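Local structure of hypothetical protein (Porphyromonas gingivalis W83, 2P3P) at residues L12-I26 and I68-I82. The protein is of unknown function, belongs to the DUF3256 family, and probably binds metal ions and associates with a membrane. Numbering follows the deposited sequence.
Sequences LERCFLAMPESVLPI and IRIQTSTVGEVFMRI
Leu12 and Phe16, one turn apart on helix 12-18, press into the face of a beta hairpin made by strands 68-72 and 77-82. Leu12 wedges between Ile68 and Ile82: its CD2 rests on the backbone, 3.8 Å from Ile68 N, while its CB lies 4.0 Å from Ile82 CG1, where the two side chains run past each other in opposite directions. A branched leucine tip suits this hollow because it spreads over both strands. The delta methyl of Ile68 is the answering bump. With CG1 set beside the backbone N (chi1 -68°) and the chain extended beyond it, CD1 lies over one face of the Phe16 ring, offset toward the rim, 3.7 Å from the centroid in a CH-pi contact. The same ring meets Met80, a selenomethionine here, in an oblique Met-aromatic contact, with SE 4.1 Å from Phe16 CD1; Cys36 of helix 29-39 also touches the phenylalanine. Flexible and bent at its end, Met80 carries its CE methyl on to Met19 SE and to Leu24 CD2, which also reaches Val78 CG1 tip to tip. Near the hairpin turn, Ile26 CG2 bears tightly on Thr72 CG2 at 3.4 Å, and its CD1 meets Val75 CG2. Threonine serves two ends here: its methyl faces Ile26, whereas OG1 donates a hydrogen bond to Gly76 O (2.8 Å), in the carbonyl plane and on a lone pair. Arg69 and Glu77 form their salt bridge on the other face of the hairpin. The helix and following loop thus cover this hairpin's part of one face of the larger antiparallel sheet through apolar side chains, so cohesion between the two segments rests on burial and close fit rather than on polar pairing.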
# COMPACT_ATOMS: atom_id res chain seq x y z
N LEU A 12 -7.14 -14.31 7.28
CA LEU A 12 -5.99 -13.81 6.51
C LEU A 12 -4.98 -14.95 6.35
O LEU A 12 -4.45 -15.15 5.24
CB LEU A 12 -5.34 -12.59 7.16
CG LEU A 12 -4.11 -12.05 6.41
CD1 LEU A 12 -4.55 -11.59 5.02
CD2 LEU A 12 -3.46 -10.91 7.23
N GLU A 13 -4.73 -15.67 7.44
CA GLU A 13 -3.85 -16.86 7.42
C GLU A 13 -4.30 -17.90 6.39
O GLU A 13 -3.50 -18.39 5.58
CB GLU A 13 -3.75 -17.50 8.79
CG GLU A 13 -3.20 -18.92 8.76
CD GLU A 13 -2.80 -19.49 10.10
OE1 GLU A 13 -2.99 -18.86 11.15
OE2 GLU A 13 -2.28 -20.64 10.10
N ARG A 14 -5.60 -18.20 6.39
CA ARG A 14 -6.17 -19.13 5.40
C ARG A 14 -5.90 -18.68 3.98
O ARG A 14 -5.44 -19.45 3.14
CB ARG A 14 -7.68 -19.24 5.59
CG ARG A 14 -8.09 -19.73 6.98
CD ARG A 14 -9.37 -20.55 6.92
NE ARG A 14 -10.54 -19.73 6.61
CZ ARG A 14 -11.18 -18.95 7.48
NH1 ARG A 14 -10.75 -18.83 8.74
NH2 ARG A 14 -12.25 -18.25 7.08
N CYS A 15 -6.18 -17.41 3.70
CA CYS A 15 -6.00 -16.85 2.34
C CYS A 15 -4.55 -16.84 1.92
O CYS A 15 -4.22 -17.19 0.77
CB CYS A 15 -6.60 -15.44 2.28
SG CYS A 15 -8.36 -15.40 2.50
N PHE A 16 -3.67 -16.46 2.84
CA PHE A 16 -2.23 -16.45 2.59
C PHE A 16 -1.70 -17.83 2.25
O PHE A 16 -0.87 -18.01 1.33
CB PHE A 16 -1.49 -15.94 3.82
CG PHE A 16 -0.04 -15.71 3.59
CD1 PHE A 16 0.38 -14.80 2.66
CD2 PHE A 16 0.92 -16.37 4.36
CE1 PHE A 16 1.73 -14.54 2.46
CE2 PHE A 16 2.27 -16.10 4.18
CZ PHE A 16 2.67 -15.20 3.21
N LEU A 17 -2.14 -18.84 2.99
CA LEU A 17 -1.67 -20.19 2.76
C LEU A 17 -2.14 -20.69 1.37
O LEU A 17 -1.39 -21.40 0.68
CB LEU A 17 -2.20 -21.11 3.84
CG LEU A 17 -1.58 -21.02 5.23
CD1 LEU A 17 -2.41 -21.83 6.22
CD2 LEU A 17 -0.14 -21.55 5.22
N ALA A 18 -3.36 -20.35 0.99
CA ALA A 18 -3.94 -20.78 -0.31
C ALA A 18 -3.75 -19.82 -1.49
O ALA A 18 -4.29 -20.03 -2.58
CB ALA A 18 -5.43 -21.08 -0.12
N MSE A 19 -2.98 -18.75 -1.30
CA MSE A 19 -2.71 -17.80 -2.38
C MSE A 19 -1.90 -18.52 -3.47
O MSE A 19 -0.92 -19.18 -3.16
CB MSE A 19 -1.92 -16.62 -1.81
CG MSE A 19 -1.58 -15.50 -2.80
SE MSE A 19 -0.54 -14.13 -1.88
CE MSE A 19 1.00 -15.25 -1.51
N PRO A 20 -2.34 -18.46 -4.74
CA PRO A 20 -1.56 -19.10 -5.80
C PRO A 20 -0.18 -18.42 -5.89
O PRO A 20 -0.05 -17.17 -5.79
CB PRO A 20 -2.36 -18.81 -7.08
CG PRO A 20 -3.80 -18.55 -6.62
CD PRO A 20 -3.59 -17.86 -5.25
N GLU A 21 0.85 -19.22 -6.09
CA GLU A 21 2.20 -18.68 -6.32
C GLU A 21 2.22 -17.62 -7.44
O GLU A 21 2.93 -16.60 -7.33
CB GLU A 21 3.17 -19.81 -6.66
CG GLU A 21 4.61 -19.36 -6.79
CD GLU A 21 5.60 -20.51 -6.97
OE1 GLU A 21 5.38 -21.61 -6.43
OE2 GLU A 21 6.61 -20.29 -7.64
N SER A 22 1.48 -17.87 -8.52
CA SER A 22 1.46 -16.95 -9.67
C SER A 22 0.91 -15.60 -9.31
O SER A 22 1.34 -14.62 -9.85
CB SER A 22 0.71 -17.55 -10.86
OG SER A 22 0.97 -16.85 -12.09
N VAL A 23 -0.01 -15.53 -8.33
CA VAL A 23 -0.57 -14.24 -7.88
C VAL A 23 0.49 -13.36 -7.19
O VAL A 23 0.49 -12.13 -7.35
CB VAL A 23 -1.83 -14.46 -6.96
CG1 VAL A 23 -2.18 -13.22 -6.12
CG2 VAL A 23 -3.01 -14.89 -7.78
N LEU A 24 1.40 -13.98 -6.46
CA LEU A 24 2.54 -13.27 -5.85
C LEU A 24 3.77 -14.18 -5.66
O LEU A 24 4.03 -14.69 -4.55
CB LEU A 24 2.07 -12.65 -4.53
CG LEU A 24 2.97 -11.63 -3.84
CD1 LEU A 24 2.92 -10.32 -4.56
CD2 LEU A 24 2.51 -11.46 -2.36
N PRO A 25 4.57 -14.36 -6.73
CA PRO A 25 5.73 -15.25 -6.80
C PRO A 25 7.02 -14.68 -6.23
O PRO A 25 8.07 -14.67 -6.91
CB PRO A 25 5.84 -15.52 -8.29
CG PRO A 25 5.42 -14.26 -8.92
CD PRO A 25 4.32 -13.72 -8.04
N ILE A 26 6.90 -14.17 -5.00
CA ILE A 26 8.00 -13.65 -4.21
C ILE A 26 8.82 -14.78 -3.60
O ILE A 26 10.05 -14.69 -3.49
CB ILE A 26 7.44 -12.70 -3.10
CG1 ILE A 26 6.70 -11.55 -3.75
CG2 ILE A 26 8.55 -12.22 -2.15
CD1 ILE A 26 7.41 -10.98 -4.89
N ILE A 68 -0.21 -8.95 7.06
CA ILE A 68 1.08 -9.49 6.65
C ILE A 68 1.82 -8.37 5.91
O ILE A 68 1.27 -7.74 5.00
CB ILE A 68 0.88 -10.72 5.73
CG1 ILE A 68 0.28 -11.88 6.56
CG2 ILE A 68 2.18 -11.07 4.99
CD1 ILE A 68 -0.22 -12.99 5.77
N ARG A 69 3.08 -8.15 6.29
CA ARG A 69 3.91 -7.12 5.66
C ARG A 69 5.18 -7.81 5.22
O ARG A 69 5.88 -8.43 6.05
CB ARG A 69 4.20 -5.96 6.63
CG ARG A 69 4.98 -4.78 5.97
CD ARG A 69 5.36 -3.69 6.98
NE ARG A 69 4.29 -3.03 7.72
CZ ARG A 69 3.53 -2.03 7.27
NH1 ARG A 69 3.59 -1.59 6.01
NH2 ARG A 69 2.63 -1.52 8.09
N ILE A 70 5.41 -7.75 3.92
CA ILE A 70 6.55 -8.37 3.28
C ILE A 70 7.48 -7.31 2.65
O ILE A 70 7.02 -6.38 1.96
CB ILE A 70 6.04 -9.32 2.21
CG1 ILE A 70 4.94 -10.23 2.78
CG2 ILE A 70 7.13 -10.15 1.69
CD1 ILE A 70 4.36 -11.18 1.77
N GLN A 71 8.78 -7.42 2.88
CA GLN A 71 9.75 -6.61 2.20
C GLN A 71 10.51 -7.47 1.22
O GLN A 71 10.99 -8.55 1.58
CB GLN A 71 10.75 -5.97 3.17
CG GLN A 71 10.07 -5.16 4.31
CD GLN A 71 9.24 -3.94 3.85
OE1 GLN A 71 8.29 -3.53 4.55
NE2 GLN A 71 9.57 -3.38 2.70
N THR A 72 10.61 -7.00 -0.02
CA THR A 72 11.33 -7.71 -1.07
C THR A 72 12.36 -6.81 -1.70
O THR A 72 12.28 -5.57 -1.61
CB THR A 72 10.40 -8.14 -2.23
OG1 THR A 72 10.02 -6.99 -3.02
CG2 THR A 72 9.18 -8.88 -1.72
N SER A 73 13.30 -7.42 -2.41
CA SER A 73 14.30 -6.67 -3.16
C SER A 73 13.84 -6.36 -4.59
O SER A 73 14.55 -5.71 -5.34
CB SER A 73 15.62 -7.45 -3.21
OG SER A 73 15.45 -8.79 -3.66
N THR A 74 12.67 -6.84 -4.98
CA THR A 74 12.25 -6.71 -6.39
C THR A 74 11.10 -5.71 -6.53
O THR A 74 11.25 -4.60 -7.08
CB THR A 74 11.82 -8.08 -6.93
OG1 THR A 74 10.82 -8.62 -6.07
CG2 THR A 74 12.99 -9.04 -6.98
N VAL A 75 9.95 -6.09 -5.95
CA VAL A 75 8.71 -5.32 -6.08
C VAL A 75 8.46 -4.33 -4.91
O VAL A 75 7.46 -3.59 -4.90
CB VAL A 75 7.50 -6.25 -6.17
CG1 VAL A 75 7.59 -7.08 -7.45
CG2 VAL A 75 7.43 -7.15 -4.94
N GLY A 76 9.34 -4.33 -3.93
CA GLY A 76 9.20 -3.45 -2.79
C GLY A 76 8.38 -4.11 -1.68
O GLY A 76 8.50 -5.31 -1.45
N GLU A 77 7.61 -3.29 -0.98
CA GLU A 77 6.77 -3.74 0.14
C GLU A 77 5.41 -4.23 -0.35
O GLU A 77 4.76 -3.57 -1.14
CB GLU A 77 6.51 -2.59 1.10
CG GLU A 77 5.62 -2.98 2.23
CD GLU A 77 5.43 -1.87 3.21
OE1 GLU A 77 4.62 -0.96 2.88
OE2 GLU A 77 6.06 -1.92 4.28
N VAL A 78 4.97 -5.37 0.19
CA VAL A 78 3.60 -5.88 0.03
C VAL A 78 2.97 -5.97 1.40
O VAL A 78 3.49 -6.66 2.29
CB VAL A 78 3.63 -7.28 -0.64
CG1 VAL A 78 2.18 -7.97 -0.65
CG2 VAL A 78 4.28 -7.25 -1.97
N PHE A 79 1.83 -5.27 1.55
CA PHE A 79 1.13 -5.23 2.81
C PHE A 79 -0.30 -5.68 2.51
O PHE A 79 -0.91 -5.16 1.59
CB PHE A 79 1.15 -3.84 3.40
CG PHE A 79 0.47 -3.74 4.71
CD1 PHE A 79 1.14 -4.10 5.88
CD2 PHE A 79 -0.85 -3.30 4.79
CE1 PHE A 79 0.50 -4.01 7.15
CE2 PHE A 79 -1.48 -3.20 6.05
CZ PHE A 79 -0.82 -3.58 7.21
N MSE A 80 -0.79 -6.67 3.22
CA MSE A 80 -2.11 -7.19 2.91
C MSE A 80 -2.91 -7.43 4.16
O MSE A 80 -2.37 -7.76 5.25
CB MSE A 80 -2.04 -8.49 2.10
CG MSE A 80 -1.51 -9.63 2.87
SE MSE A 80 -1.54 -11.32 1.82
CE MSE A 80 -0.15 -10.84 0.59
N ARG A 81 -4.22 -7.25 4.00
CA ARG A 81 -5.18 -7.34 5.10
C ARG A 81 -6.52 -7.75 4.53
O ARG A 81 -6.76 -7.48 3.37
CB ARG A 81 -5.39 -5.99 5.78
CG ARG A 81 -4.23 -5.52 6.59
CD ARG A 81 -4.63 -4.49 7.62
NE ARG A 81 -5.48 -5.09 8.65
CZ ARG A 81 -6.35 -4.40 9.36
NH1 ARG A 81 -6.53 -3.12 9.13
NH2 ARG A 81 -7.07 -5.02 10.28
N ILE A 82 -7.38 -8.34 5.36
CA ILE A 82 -8.79 -8.54 5.08
C ILE A 82 -9.55 -7.27 5.48
O ILE A 82 -9.31 -6.69 6.53
CB ILE A 82 -9.38 -9.75 5.90
CG1 ILE A 82 -8.65 -11.02 5.55
CG2 ILE A 82 -10.85 -10.04 5.50
CD1 ILE A 82 -8.93 -11.44 4.14